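Local coordinates for possible atls1-like light-inducible protein (Prochlorococcus marinus, PDB 2XCZ) that belongs to the macrophage migration inhibitory factor family and assembles as a trimer of beta-alpha-beta subunits, at residues Q7-A12 / E55-V60; N17-E22 / T40-G45; E29-P34 / Q74-L79; M48-N53 / R94-F99. All blocks are in the same frame, centred on the assembly; numbering follows the deposited sequence.

Interaction 1: Q7-A12 / E55-V60; sequences QASVPA and EPTCYV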
loop_
_atom_site.group_PDB
_atom_site.type_symbol
_atom_site.label_atom_id
_atom_site.label_comp_id
_atom_site.label_asym_id
_atom_site.label_seq_id
_atom_site.Cartn_x
_atom_site.Cartn_y
_atom_site.Cartn_z
ATOM N N GLN A 7 4.281 -3.967 -6.860
ATOM C CA GLN A 7 3.604 -3.052 -7.772
ATOM C C GLN A 7 4.604 -2.714 -8.888
ATOM O O GLN A 7 5.649 -2.096 -8.640
ATOM C CB GLN A 7 3.176 -1.819 -6.977
ATOM C CG GLN A 7 2.647 -0.647 -7.765
ATOM C CD GLN A 7 2.793 0.645 -6.988
ATOM O OE1 GLN A 7 3.658 1.468 -7.288
ATOM N NE2 GLN A 7 1.971 0.813 -5.953
ATOM N N ALA A 8 4.307 -3.136 -10.117
ATOM C CA ALA A 8 5.307 -2.999 -11.187
ATOM C C ALA A 8 4.759 -2.242 -12.378
ATOM O O ALA A 8 3.558 -2.275 -12.625
ATOM C CB ALA A 8 5.844 -4.375 -11.614
ATOM N N SER A 9 5.651 -1.578 -13.107
ATOM C CA SER A 9 5.280 -0.794 -14.277
ATOM C C SER A 9 5.145 -1.630 -15.550
ATOM O O SER A 9 4.449 -1.226 -16.497
ATOM C CB SER A 9 6.280 0.342 -14.504
ATOM O OG SER A 9 7.533 -0.156 -14.955
ATOM N N VAL A 10 5.804 -2.786 -15.570
ATOM C CA VAL A 10 5.808 -3.655 -16.764
ATOM C C VAL A 10 4.441 -4.310 -16.990
ATOM O O VAL A 10 3.627 -4.405 -16.075
ATOM C CB VAL A 10 6.900 -4.748 -16.686
ATOM C CG1 VAL A 10 8.284 -4.133 -16.569
ATOM C CG2 VAL A 10 6.624 -5.710 -15.538
ATOM N N PRO A 11 4.170 -4.780 -18.220
ATOM C CA PRO A 11 2.868 -5.403 -18.458
ATOM C C PRO A 11 2.643 -6.689 -17.656
ATOM O O PRO A 11 3.612 -7.325 -17.227
ATOM C CB PRO A 11 2.921 -5.734 -19.951
ATOM C CG PRO A 11 3.895 -4.759 -20.505
ATOM C CD PRO A 11 4.938 -4.607 -19.464
ATOM N N ALA A 12 1.383 -7.068 -17.462
ATOM C CA ALA A 12 1.048 -8.316 -16.763
ATOM C C ALA A 12 1.747 -9.520 -17.393
ATOM O O ALA A 12 1.959 -9.551 -18.606
ATOM C CB ALA A 12 -0.442 -8.511 -16.730
ATOM N N GLU A 55 10.974 4.021 -17.603
ATOM C CA GLU A 55 11.592 2.715 -17.795
ATOM C C GLU A 55 11.105 1.721 -16.726
ATOM O O GLU A 55 10.666 2.143 -15.634
ATOM C CB GLU A 55 13.118 2.836 -17.800
ATOM C CG GLU A 55 13.655 3.399 -19.130
ATOM C CD GLU A 55 13.372 2.471 -20.308
ATOM O OE1 GLU A 55 14.098 1.459 -20.472
ATOM O OE2 GLU A 55 12.418 2.742 -21.069
ATOM N N PRO A 56 11.149 0.410 -17.038
ATOM C CA PRO A 56 10.693 -0.637 -16.121
ATOM C C PRO A 56 11.136 -0.353 -14.689
ATOM O O PRO A 56 12.317 -0.108 -14.444
ATOM C CB PRO A 56 11.355 -1.901 -16.677
ATOM C CG PRO A 56 11.382 -1.638 -18.158
ATOM C CD PRO A 56 11.615 -0.158 -18.323
ATOM N N THR A 57 10.162 -0.343 -13.779
ATOM C CA THR A 57 10.428 -0.041 -12.371
ATOM C C THR A 57 9.408 -0.741 -11.472
ATOM O O THR A 57 8.354 -1.191 -11.939
ATOM C CB THR A 57 10.473 1.467 -12.110
ATOM O OG1 THR A 57 10.886 1.696 -10.757
ATOM C CG2 THR A 57 9.122 2.112 -12.349
ATOM N N CYS A 58 9.720 -0.824 -10.178
ATOM C CA CYS A 58 8.992 -1.711 -9.300
ATOM C C CYS A 58 9.021 -1.168 -7.869
ATOM O O CYS A 58 10.078 -0.767 -7.402
ATOM C CB CYS A 58 9.722 -3.058 -9.359
ATOM S SG CYS A 58 9.083 -4.301 -8.413
ATOM N N TYR A 59 7.865 -1.128 -7.197
ATOM C CA TYR A 59 7.843 -0.908 -5.744
ATOM C C TYR A 59 7.335 -2.146 -5.023
ATOM O O TYR A 59 6.275 -2.668 -5.352
ATOM C CB TYR A 59 6.970 0.287 -5.336
ATOM C CG TYR A 59 6.890 0.420 -3.822
ATOM C CD1 TYR A 59 8.032 0.708 -3.076
ATOM C CD2 TYR A 59 5.684 0.198 -3.144
ATOM C CE1 TYR A 59 7.978 0.792 -1.690
ATOM C CE2 TYR A 59 5.611 0.279 -1.738
ATOM C CZ TYR A 59 6.772 0.567 -1.032
ATOM O OH TYR A 59 6.714 0.662 0.346
ATOM N N VAL A 60 8.058 -2.576 -3.995
ATOM C CA VAL A 60 7.641 -3.747 -3.224
ATOM C C VAL A 60 7.420 -3.357 -1.773
ATOM O O VAL A 60 8.236 -2.648 -1.204
ATOM C CB VAL A 60 8.735 -4.832 -3.251
ATOM C CG1 VAL A 60 8.249 -6.127 -2.552
ATOM C CG2 VAL A 60 9.173 -5.122 -4.703
#
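Gln7 and Tyr59 pair across two antiparallel segments whose touching parts run 160° apart in direction. They form a hydrogen-bonded pair in which each residue gives its N-H to the other's carbonyl: Gln7 N reaches Tyr59 O at 2.8 Å, and Tyr59 N returns the bond to Gln7 O. One step on, Ala8 and Cys58 make the non-hydrogen-bonded pair, with their CA atoms 4.3 Å apart. Although the strand character of 7-12 ends at Ala8, the pairing continues for one more rung, Ser9 N donating to Thr57 O over 3.0 Å.

Here the two central strands, 3-8 and 58-64, meet in the four-stranded mixed sheet of the MIF fold. Strand 39-43 flanks the first and strand 95-101 the second.

Beyond the last backbone rung a side chain takes over. The hydroxyl of Ser9 sits between its own N and carbonyl carbon (chi1 71°), which swings OG across to accept the N-H of Thr57 at 2.9 Å. Thr57 therefore has both its backbone N and its backbone O tied to this one serine, while its own hydroxyl bonds the carbonyl of Arg94. The methyl CG2 of Thr57 lies against Ser9, 3.8 Å from OG. Further out, Val10 CG1 rests on Pro56 CB at 3.8 Å, the two side chains crossing at about a right angle where the segments part.

Interaction 2: N17-E22 / T40-G45; sequences NSLLQE and TSLQCG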
loop_
_atom_site.group_PDB
_atom_site.type_symbol
_atom_site.label_atom_id
_atom_site.label_comp_id
_atom_site.label_asym_id
_atom_site.label_seq_id
_atom_site.Cartn_x
_atom_site.Cartn_y
_atom_site.Cartn_z
ATOM N N ASN A 17 1.325 -16.492 -11.315
ATOM C CA ASN A 17 1.119 -17.475 -10.236
ATOM C C ASN A 17 2.392 -18.233 -9.857
ATOM O O ASN A 17 2.715 -18.349 -8.659
ATOM C CB ASN A 17 -0.026 -18.453 -10.558
ATOM C CG ASN A 17 -1.394 -17.773 -10.621
ATOM O OD1 ASN A 17 -1.543 -16.572 -10.315
ATOM N ND2 ASN A 17 -2.412 -18.547 -11.011
ATOM N N SER A 18 3.112 -18.725 -10.872
ATOM C CA SER A 18 4.356 -19.476 -10.677
ATOM C C SER A 18 5.417 -18.598 -10.019
ATOM O O SER A 18 6.067 -19.000 -9.040
ATOM C CB SER A 18 4.858 -20.012 -12.025
ATOM O OG SER A 18 6.261 -20.225 -12.018
ATOM N N LEU A 19 5.575 -17.397 -10.569
ATOM C CA LEU A 19 6.498 -16.387 -10.057
ATOM C C LEU A 19 6.254 -16.129 -8.560
ATOM O O LEU A 19 7.203 -16.120 -7.763
ATOM C CB LEU A 19 6.311 -15.096 -10.862
ATOM C CG LEU A 19 7.136 -13.826 -10.692
ATOM C CD1 LEU A 19 6.872 -12.922 -11.885
ATOM C CD2 LEU A 19 6.798 -13.100 -9.401
ATOM N N LEU A 20 4.990 -15.915 -8.190
ATOM C CA LEU A 20 4.623 -15.644 -6.796
ATOM C C LEU A 20 4.813 -16.869 -5.906
ATOM O O LEU A 20 5.279 -16.754 -4.769
ATOM C CB LEU A 20 3.177 -15.145 -6.709
ATOM C CG LEU A 20 2.927 -13.729 -7.256
ATOM C CD1 LEU A 20 1.435 -13.402 -7.226
ATOM C CD2 LEU A 20 3.727 -12.649 -6.505
ATOM N N GLN A 21 4.472 -18.050 -6.422
ATOM C CA GLN A 21 4.663 -19.274 -5.652
ATOM C C GLN A 21 6.138 -19.527 -5.344
ATOM O O GLN A 21 6.502 -19.920 -4.236
ATOM C CB GLN A 21 4.057 -20.467 -6.403
ATOM C CG GLN A 21 2.538 -20.498 -6.379
ATOM C CD GLN A 21 1.968 -21.483 -7.389
ATOM O OE1 GLN A 21 2.239 -21.395 -8.591
ATOM N NE2 GLN A 21 1.155 -22.409 -6.910
ATOM N N GLU A 22 6.993 -19.289 -6.330
ATOM C CA GLU A 22 8.422 -19.435 -6.127
ATOM C C GLU A 22 8.934 -18.407 -5.117
ATOM O O GLU A 22 9.672 -18.750 -4.202
ATOM C CB GLU A 22 9.162 -19.318 -7.447
ATOM C CG GLU A 22 10.647 -19.627 -7.340
ATOM C CD GLU A 22 11.406 -19.304 -8.610
ATOM O OE1 GLU A 22 12.618 -19.023 -8.519
ATOM O OE2 GLU A 22 10.796 -19.315 -9.698
ATOM N N THR A 40 1.423 -13.149 -0.764
ATOM C CA THR A 40 2.115 -12.421 -1.836
ATOM C C THR A 40 1.113 -11.805 -2.805
ATOM O O THR A 40 -0.026 -12.262 -2.909
ATOM C CB THR A 40 3.097 -13.322 -2.670
ATOM O OG1 THR A 40 2.355 -14.110 -3.612
ATOM C CG2 THR A 40 3.942 -14.253 -1.783
ATOM N N SER A 41 1.543 -10.765 -3.503
ATOM C CA SER A 41 0.758 -10.228 -4.622
ATOM C C SER A 41 1.632 -9.596 -5.692
ATOM O O SER A 41 2.764 -9.172 -5.429
ATOM C CB SER A 41 -0.275 -9.209 -4.130
ATOM O OG SER A 41 0.330 -8.020 -3.682
ATOM N N LEU A 42 1.084 -9.536 -6.909
ATOM C CA LEU A 42 1.742 -8.881 -8.038
ATOM C C LEU A 42 0.731 -8.081 -8.847
ATOM O O LEU A 42 -0.172 -8.646 -9.493
ATOM C CB LEU A 42 2.417 -9.920 -8.948
ATOM C CG LEU A 42 3.088 -9.383 -10.225
ATOM C CD1 LEU A 42 4.196 -8.372 -9.913
ATOM C CD2 LEU A 42 3.608 -10.542 -11.083
ATOM N N GLN A 43 0.896 -6.763 -8.805
ATOM C CA GLN A 43 0.089 -5.855 -9.609
ATOM C C GLN A 43 0.964 -5.219 -10.681
ATOM O O GLN A 43 1.810 -4.356 -10.393
ATOM C CB GLN A 43 -0.562 -4.782 -8.732
ATOM C CG GLN A 43 -1.517 -3.853 -9.486
ATOM C CD GLN A 43 -2.597 -4.611 -10.241
ATOM O OE1 GLN A 43 -3.231 -5.515 -9.698
ATOM N NE2 GLN A 43 -2.808 -4.247 -11.502
ATOM N N CYS A 44 0.766 -5.654 -11.923
ATOM C CA CYS A 44 1.507 -5.096 -13.048
ATOM C C CYS A 44 0.699 -4.004 -13.771
ATOM O O CYS A 44 -0.466 -3.736 -13.426
ATOM C CB CYS A 44 1.885 -6.211 -14.030
ATOM S SG CYS A 44 3.108 -7.382 -13.404
ATOM N N GLY A 45 1.333 -3.387 -14.767
ATOM C CA GLY A 45 0.712 -2.369 -15.600
ATOM C C GLY A 45 0.398 -1.037 -14.936
ATOM O O GLY A 45 -0.421 -0.265 -15.434
#
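Leu20 lays its whole branched end over Thr40 and Leu42, two alternate residues of the strand that point the same way, toward the helix. Its CB comes within 3.4 Å of Thr40 OG1, and its CD2 methyl stays close to the same oxygen at 3.5 Å, the leucine and threonine side chains lying alongside one another but pointing opposite ways. CG stands anti to the carbonyl carbon of Leu20 (chi1 -71°), a setting that carries both methyls on to the strand: CD2 reaches Leu42 CB at 3.9 Å and also lies 3.8 Å from the carbonyl oxygen of Ser41.

One residue earlier, Leu19 adds a lighter touch, its CD1 meeting CD2 of Leu42 at 4.1 Å with the side chains roughly perpendicular. No hydrogen bond links the two segments; the contact is held by apolar packing, and all five residues that touch are buried. The hydroxyl of Thr40, though pressed by leucine carbons, is satisfied by a hydrogen bond to Thr49 of the third subunit.

The segment axes approach to 8.6 Å, with 143° between their directions, as befits the helix of a beta-alpha-beta crossover running back over its sheet. Helix 16-31 thus covers strand 39-43, which lies parallel to strand 3-8 in the sheet, while helix 72-88 lies alongside through Leu88, which touches both Leu19 and Leu42.

Interaction 3: E29-P34 / Q74-L79; sequences ELLGKP and QEVSEL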
loop_
_atom_site.group_PDB
_atom_site.type_symbol
_atom_site.label_atom_id
_atom_site.label_comp_id
_atom_site.label_asym_id
_atom_site.label_seq_id
_atom_site.Cartn_x
_atom_site.Cartn_y
_atom_site.Cartn_z
ATOM N N GLU A 29 11.522 -19.617 3.591
ATOM C CA GLU A 29 12.762 -20.230 4.021
ATOM C C GLU A 29 13.710 -19.185 4.588
ATOM O O GLU A 29 14.286 -19.387 5.660
ATOM C CB GLU A 29 13.426 -20.988 2.878
ATOM C CG GLU A 29 14.485 -21.963 3.383
ATOM C CD GLU A 29 15.768 -21.937 2.577
ATOM O OE1 GLU A 29 15.838 -21.205 1.555
ATOM O OE2 GLU A 29 16.713 -22.654 2.979
ATOM N N LEU A 30 13.858 -18.060 3.888
ATOM C CA LEU A 30 14.762 -17.009 4.343
ATOM C C LEU A 30 14.352 -16.419 5.692
ATOM O O LEU A 30 15.205 -16.185 6.565
ATOM C CB LEU A 30 14.909 -15.903 3.285
ATOM C CG LEU A 30 15.804 -14.700 3.633
ATOM C CD1 LEU A 30 17.216 -15.144 4.061
ATOM C CD2 LEU A 30 15.880 -13.713 2.467
ATOM N N LEU A 31 13.052 -16.171 5.865
ATOM C CA LEU A 31 12.544 -15.588 7.110
ATOM C C LEU A 31 12.349 -16.599 8.243
ATOM O O LEU A 31 12.058 -16.217 9.381
ATOM C CB LEU A 31 11.245 -14.825 6.853
ATOM C CG LEU A 31 11.362 -13.613 5.928
ATOM C CD1 LEU A 31 9.996 -12.945 5.840
ATOM C CD2 LEU A 31 12.414 -12.630 6.430
ATOM N N GLY A 32 12.483 -17.884 7.934
ATOM C CA GLY A 32 12.248 -18.920 8.940
ATOM C C GLY A 32 10.783 -18.998 9.370
ATOM O O GLY A 32 10.481 -19.308 10.527
ATOM N N LYS A 33 9.879 -18.707 8.439
ATOM C CA LYS A 33 8.441 -18.784 8.683
ATOM C C LYS A 33 7.825 -19.946 7.912
ATOM O O LYS A 33 8.249 -20.236 6.789
ATOM C CB LYS A 33 7.766 -17.477 8.251
ATOM C CG LYS A 33 8.228 -16.261 9.012
ATOM C CD LYS A 33 7.230 -15.849 10.071
ATOM C CE LYS A 33 7.676 -14.578 10.763
ATOM N NZ LYS A 33 6.592 -14.007 11.627
ATOM N N PRO A 34 6.817 -20.615 8.508
ATOM C CA PRO A 34 6.051 -21.593 7.748
ATOM C C PRO A 34 5.431 -20.915 6.528
ATOM O O PRO A 34 4.858 -19.809 6.659
ATOM C CB PRO A 34 4.940 -22.027 8.724
ATOM C CG PRO A 34 5.389 -21.606 10.070
ATOM C CD PRO A 34 6.274 -20.407 9.866
ATOM N N GLN A 74 18.751 -6.660 4.234
ATOM C CA GLN A 74 19.673 -6.788 3.087
ATOM C C GLN A 74 19.478 -8.104 2.315
ATOM O O GLN A 74 19.412 -8.111 1.079
ATOM C CB GLN A 74 21.149 -6.606 3.501
ATOM C CG GLN A 74 21.587 -5.142 3.582
ATOM C CD GLN A 74 23.085 -4.939 3.881
ATOM O OE1 GLN A 74 23.877 -5.888 3.911
ATOM N NE2 GLN A 74 23.467 -3.679 4.108
ATOM N N GLU A 75 19.385 -9.214 3.044
ATOM C CA GLU A 75 19.217 -10.518 2.434
ATOM C C GLU A 75 17.887 -10.648 1.707
ATOM O O GLU A 75 17.825 -11.255 0.638
ATOM C CB GLU A 75 19.344 -11.626 3.492
ATOM C CG GLU A 75 20.747 -11.724 4.083
ATOM C CD GLU A 75 20.809 -12.561 5.348
ATOM O OE1 GLU A 75 19.806 -13.221 5.690
ATOM O OE2 GLU A 75 21.871 -12.559 6.008
ATOM N N VAL A 76 16.826 -10.091 2.290
ATOM C CA VAL A 76 15.515 -10.111 1.634
ATOM C C VAL A 76 15.571 -9.262 0.359
ATOM O O VAL A 76 15.080 -9.664 -0.700
ATOM C CB VAL A 76 14.363 -9.647 2.570
ATOM C CG1 VAL A 76 13.055 -9.512 1.793
ATOM C CG2 VAL A 76 14.177 -10.630 3.746
ATOM N N SER A 77 16.222 -8.110 0.440
ATOM C CA SER A 77 16.338 -7.258 -0.735
ATOM C C SER A 77 17.108 -7.975 -1.853
ATOM O O SER A 77 16.722 -7.916 -3.015
ATOM C CB SER A 77 17.000 -5.929 -0.376
ATOM O OG SER A 77 17.122 -5.124 -1.527
ATOM N N GLU A 78 18.178 -8.674 -1.493
ATOM C CA GLU A 78 18.929 -9.416 -2.499
ATOM C C GLU A 78 18.036 -10.468 -3.172
ATOM O O GLU A 78 17.992 -10.554 -4.405
ATOM C CB GLU A 78 20.193 -10.034 -1.891
ATOM C CG GLU A 78 21.093 -10.761 -2.893
ATOM C CD GLU A 78 22.230 -11.520 -2.219
ATOM O OE1 GLU A 78 22.158 -11.774 -0.991
ATOM O OE2 GLU A 78 23.200 -11.871 -2.928
ATOM N N LEU A 79 17.309 -11.238 -2.364
ATOM C CA LEU A 79 16.371 -12.238 -2.875
ATOM C C LEU A 79 15.320 -11.624 -3.795
ATOM O O LEU A 79 15.118 -12.081 -4.937
ATOM C CB LEU A 79 15.679 -12.979 -1.716
ATOM C CG LEU A 79 14.416 -13.789 -2.060
ATOM C CD1 LEU A 79 14.714 -15.002 -2.958
ATOM C CD2 LEU A 79 13.696 -14.204 -0.772
#
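Leu30 and Val76 form the centre of an apolar contact between the last turn of helix 16-31 and the early part of helix 72-88. The CD2 methyl of Leu30 does most of the touching: it meets Val76 CG2 at 3.7 Å, lies equally near the CA of that valine, and extends to Leu79 CD2 at 3.9 Å. It is thereby lodged against residues spaced three apart, on one side of the second helix. With CG anti to the backbone N (chi1 178°), the side chain is directed toward the second helix. Leu31 approaches from the next position, its CD2 methyl meeting the same CG2 of Val76 at 3.8 Å, so that this single methyl is shared by two leucines.

The polar element is slight. Glu75 runs its extended side chain obliquely past Leu30, bringing OE1 to 3.6 Å from the CD1 methyl, a van der Waals contact with the carboxylate. The other oxygen, OE2, is hydrogen-bonded to Ser71 within the same chain.

Backbone bonding shapes the first segment rather than bridging the two. Gly32, with positive phi, ends the helix in a Schellman motif, turning the chain away directly after the two leucines.

In the wider fold these two helices lie side by side on the sheet, and Val76 also packs on Phe99 of strand 95-101. With no hydrogen bond across it, the contact depends on the close fit of branched aliphatic groups, some of them only partly buried, while the glutamate at its margin keeps its charged end engaged with a hydroxyl.

Interaction 4: M48-N53 / R94-F99; sequences MTFSGN and RIYIGF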
loop_
_atom_site.group_PDB
_atom_site.type_symbol
_atom_site.label_atom_id
_atom_site.label_comp_id
_atom_site.label_asym_id
_atom_site.label_seq_id
_atom_site.Cartn_x
_atom_site.Cartn_y
_atom_site.Cartn_z
ATOM N N MET A 48 4.169 4.293 -13.565
ATOM C CA MET A 48 5.187 4.635 -12.567
ATOM C C MET A 48 6.307 5.425 -13.212
ATOM O O MET A 48 6.582 5.265 -14.408
ATOM C CB MET A 48 5.794 3.365 -11.973
ATOM C CG MET A 48 4.826 2.566 -11.136
ATOM S SD MET A 48 5.623 1.190 -10.321
ATOM C CE MET A 48 6.705 2.040 -9.163
ATOM N N THR A 49 6.944 6.283 -12.429
ATOM C CA THR A 49 8.247 6.822 -12.807
ATOM C C THR A 49 9.289 6.472 -11.745
ATOM O O THR A 49 8.961 6.250 -10.581
ATOM C CB THR A 49 8.237 8.353 -13.041
ATOM O OG1 THR A 49 8.069 9.043 -11.796
ATOM C CG2 THR A 49 7.126 8.748 -14.000
ATOM N N PHE A 50 10.548 6.404 -12.163
ATOM C CA PHE A 50 11.666 6.365 -11.229
ATOM C C PHE A 50 12.797 7.160 -11.873
ATOM O O PHE A 50 13.047 7.012 -13.078
ATOM C CB PHE A 50 12.104 4.930 -10.913
ATOM C CG PHE A 50 13.184 4.852 -9.875
ATOM C CD1 PHE A 50 13.022 5.467 -8.630
ATOM C CD2 PHE A 50 14.380 4.193 -10.147
ATOM C CE1 PHE A 50 14.016 5.408 -7.663
ATOM C CE2 PHE A 50 15.389 4.129 -9.188
ATOM C CZ PHE A 50 15.207 4.736 -7.939
ATOM N N SER A 51 13.436 8.018 -11.083
ATOM C CA SER A 51 14.505 8.893 -11.582
ATOM C C SER A 51 13.973 9.810 -12.692
ATOM O O SER A 51 14.719 10.230 -13.591
ATOM C CB SER A 51 15.693 8.064 -12.106
ATOM O OG SER A 51 16.075 7.033 -11.214
ATOM N N GLY A 52 12.681 10.092 -12.657
ATOM C CA GLY A 52 12.053 10.967 -13.656
ATOM C C GLY A 52 11.627 10.314 -14.958
ATOM O O GLY A 52 11.051 10.976 -15.811
ATOM N N ASN A 53 11.881 9.014 -15.119
ATOM C CA ASN A 53 11.514 8.323 -16.365
ATOM C C ASN A 53 10.641 7.069 -16.180
ATOM O O ASN A 53 10.515 6.550 -15.073
ATOM C CB ASN A 53 12.766 8.030 -17.213
ATOM C CG ASN A 53 13.585 6.872 -16.675
ATOM O OD1 ASN A 53 13.099 5.745 -16.576
ATOM N ND2 ASN A 53 14.843 7.141 -16.332
ATOM N N ARG A 94 16.301 -0.298 -10.296
ATOM C CA ARG A 94 15.017 0.391 -10.415
ATOM C C ARG A 94 13.942 -0.235 -9.514
ATOM O O ARG A 94 12.735 -0.082 -9.751
ATOM C CB ARG A 94 14.585 0.470 -11.880
ATOM C CG ARG A 94 15.468 1.477 -12.656
ATOM C CD ARG A 94 15.026 1.666 -14.099
ATOM N NE ARG A 94 13.725 2.320 -14.255
ATOM C CZ ARG A 94 13.496 3.628 -14.125
ATOM N NH1 ARG A 94 12.264 4.090 -14.318
ATOM N NH2 ARG A 94 14.476 4.473 -13.802
ATOM N N ILE A 95 14.402 -0.936 -8.475
ATOM C CA ILE A 95 13.493 -1.574 -7.506
ATOM C C ILE A 95 13.647 -0.952 -6.123
ATOM O O ILE A 95 14.767 -0.828 -5.617
ATOM C CB ILE A 95 13.739 -3.107 -7.421
ATOM C CG1 ILE A 95 13.566 -3.749 -8.813
ATOM C CG2 ILE A 95 12.817 -3.732 -6.353
ATOM C CD1 ILE A 95 13.916 -5.215 -8.867
ATOM N N TYR A 96 12.522 -0.535 -5.537
ATOM C CA TYR A 96 12.485 -0.089 -4.142
ATOM C C TYR A 96 11.672 -1.078 -3.322
ATOM O O TYR A 96 10.670 -1.618 -3.801
ATOM C CB TYR A 96 11.805 1.273 -4.034
ATOM C CG TYR A 96 12.701 2.483 -4.150
ATOM C CD1 TYR A 96 14.085 2.362 -4.191
ATOM C CD2 TYR A 96 12.154 3.763 -4.139
ATOM C CE1 TYR A 96 14.909 3.493 -4.256
ATOM C CE2 TYR A 96 12.963 4.891 -4.218
ATOM C CZ TYR A 96 14.334 4.749 -4.265
ATOM O OH TYR A 96 15.156 5.861 -4.319
ATOM N N ILE A 97 12.106 -1.292 -2.082
ATOM C CA ILE A 97 11.382 -2.132 -1.142
ATOM C C ILE A 97 11.161 -1.385 0.155
ATOM O O ILE A 97 12.138 -0.942 0.802
ATOM C CB ILE A 97 12.114 -3.476 -0.850
ATOM C CG1 ILE A 97 12.445 -4.227 -2.154
ATOM C CG2 ILE A 97 11.261 -4.348 0.064
ATOM C CD1 ILE A 97 13.431 -5.374 -1.940
ATOM N N GLY A 98 9.896 -1.266 0.565
ATOM C CA GLY A 98 9.588 -0.714 1.902
ATOM C C GLY A 98 9.342 -1.848 2.879
ATOM O O GLY A 98 8.415 -2.656 2.682
ATOM N N PHE A 99 10.150 -1.900 3.943
ATOM C CA PHE A 99 10.023 -2.941 4.979
ATOM C C PHE A 99 9.302 -2.423 6.223
ATOM O O PHE A 99 9.475 -1.262 6.604
ATOM C CB PHE A 99 11.417 -3.407 5.448
ATOM C CG PHE A 99 12.169 -4.225 4.441
ATOM C CD1 PHE A 99 12.048 -5.619 4.423
ATOM C CD2 PHE A 99 13.018 -3.610 3.526
ATOM C CE1 PHE A 99 12.754 -6.372 3.516
ATOM C CE2 PHE A 99 13.745 -4.354 2.600
ATOM C CZ PHE A 99 13.609 -5.745 2.577
#
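Arg94 meets the turn at Phe50-Asn53 with its guanidinium group, which a bend at chi3 (67°) folds back toward the carbonyls there. NH1 and NH2 both grip the single oxygen Phe50 O end-on, NH2 at 3.0 Å and NH1 at 3.3 Å. That oxygen lies in the guanidinium plane, yet NH2 stands well above the carbonyl plane, away from a lone pair. NH1 also donates to Asn53 O at 3.1 Å. Both carbonyls already take part in the backbone bonds that close the type I' turn, so the arginine ties down the two ends of the turn. Across the planar group, Asn53 OD1 lies over one face and Phe50 CB over the opposite one. NE bonds the carbonyl of Pro56, NH1 also bonds that of Glu55, and Asn53 OD1 accepts from the N-H of Glu55.

Two residues on, Tyr96 turns its ring face to the edge of Phe50 in a T-shaped stack, with centroids 4.9 Å apart and planes at 71°. Phe50 CE1 comes to 3.5 Å from Tyr96 CZ. The tyrosine hydroxyl bonds Tyr37 O of the second subunit, whose Trp107 also meets the ring edge-to-face, and a bound PEG molecule lies nearby.

One cation thus serves several backbone carbonyls that converge on it, whose dipoles probably help to stabilise the charge, while the aromatic pair carries the packing on to the subunit interface.

How the interactions relate
From the N terminus, strand 3-8 leads into the first segment of interaction 1, and helix 16-31 then supplies the first segments of interactions 2 and 3. Interaction 2 closes first, at strand 39-43, completing the opening beta-alpha-beta unit; it falls wholly within the longer loop that interaction 1 closes at strand 58-64. Interaction 4 opens at 48-53, before that closure, and so crosses interaction 1. Interaction 3 closes on helix 72-88 and crosses all the others; interaction 4 closes last, on strand 95-101. Interactions 1 and 2 join through Ala8 and Gln43, interactions 1 and 4 through the backbones of Val60 and Tyr96, and Ser77 packs interaction 3 onto Ile97.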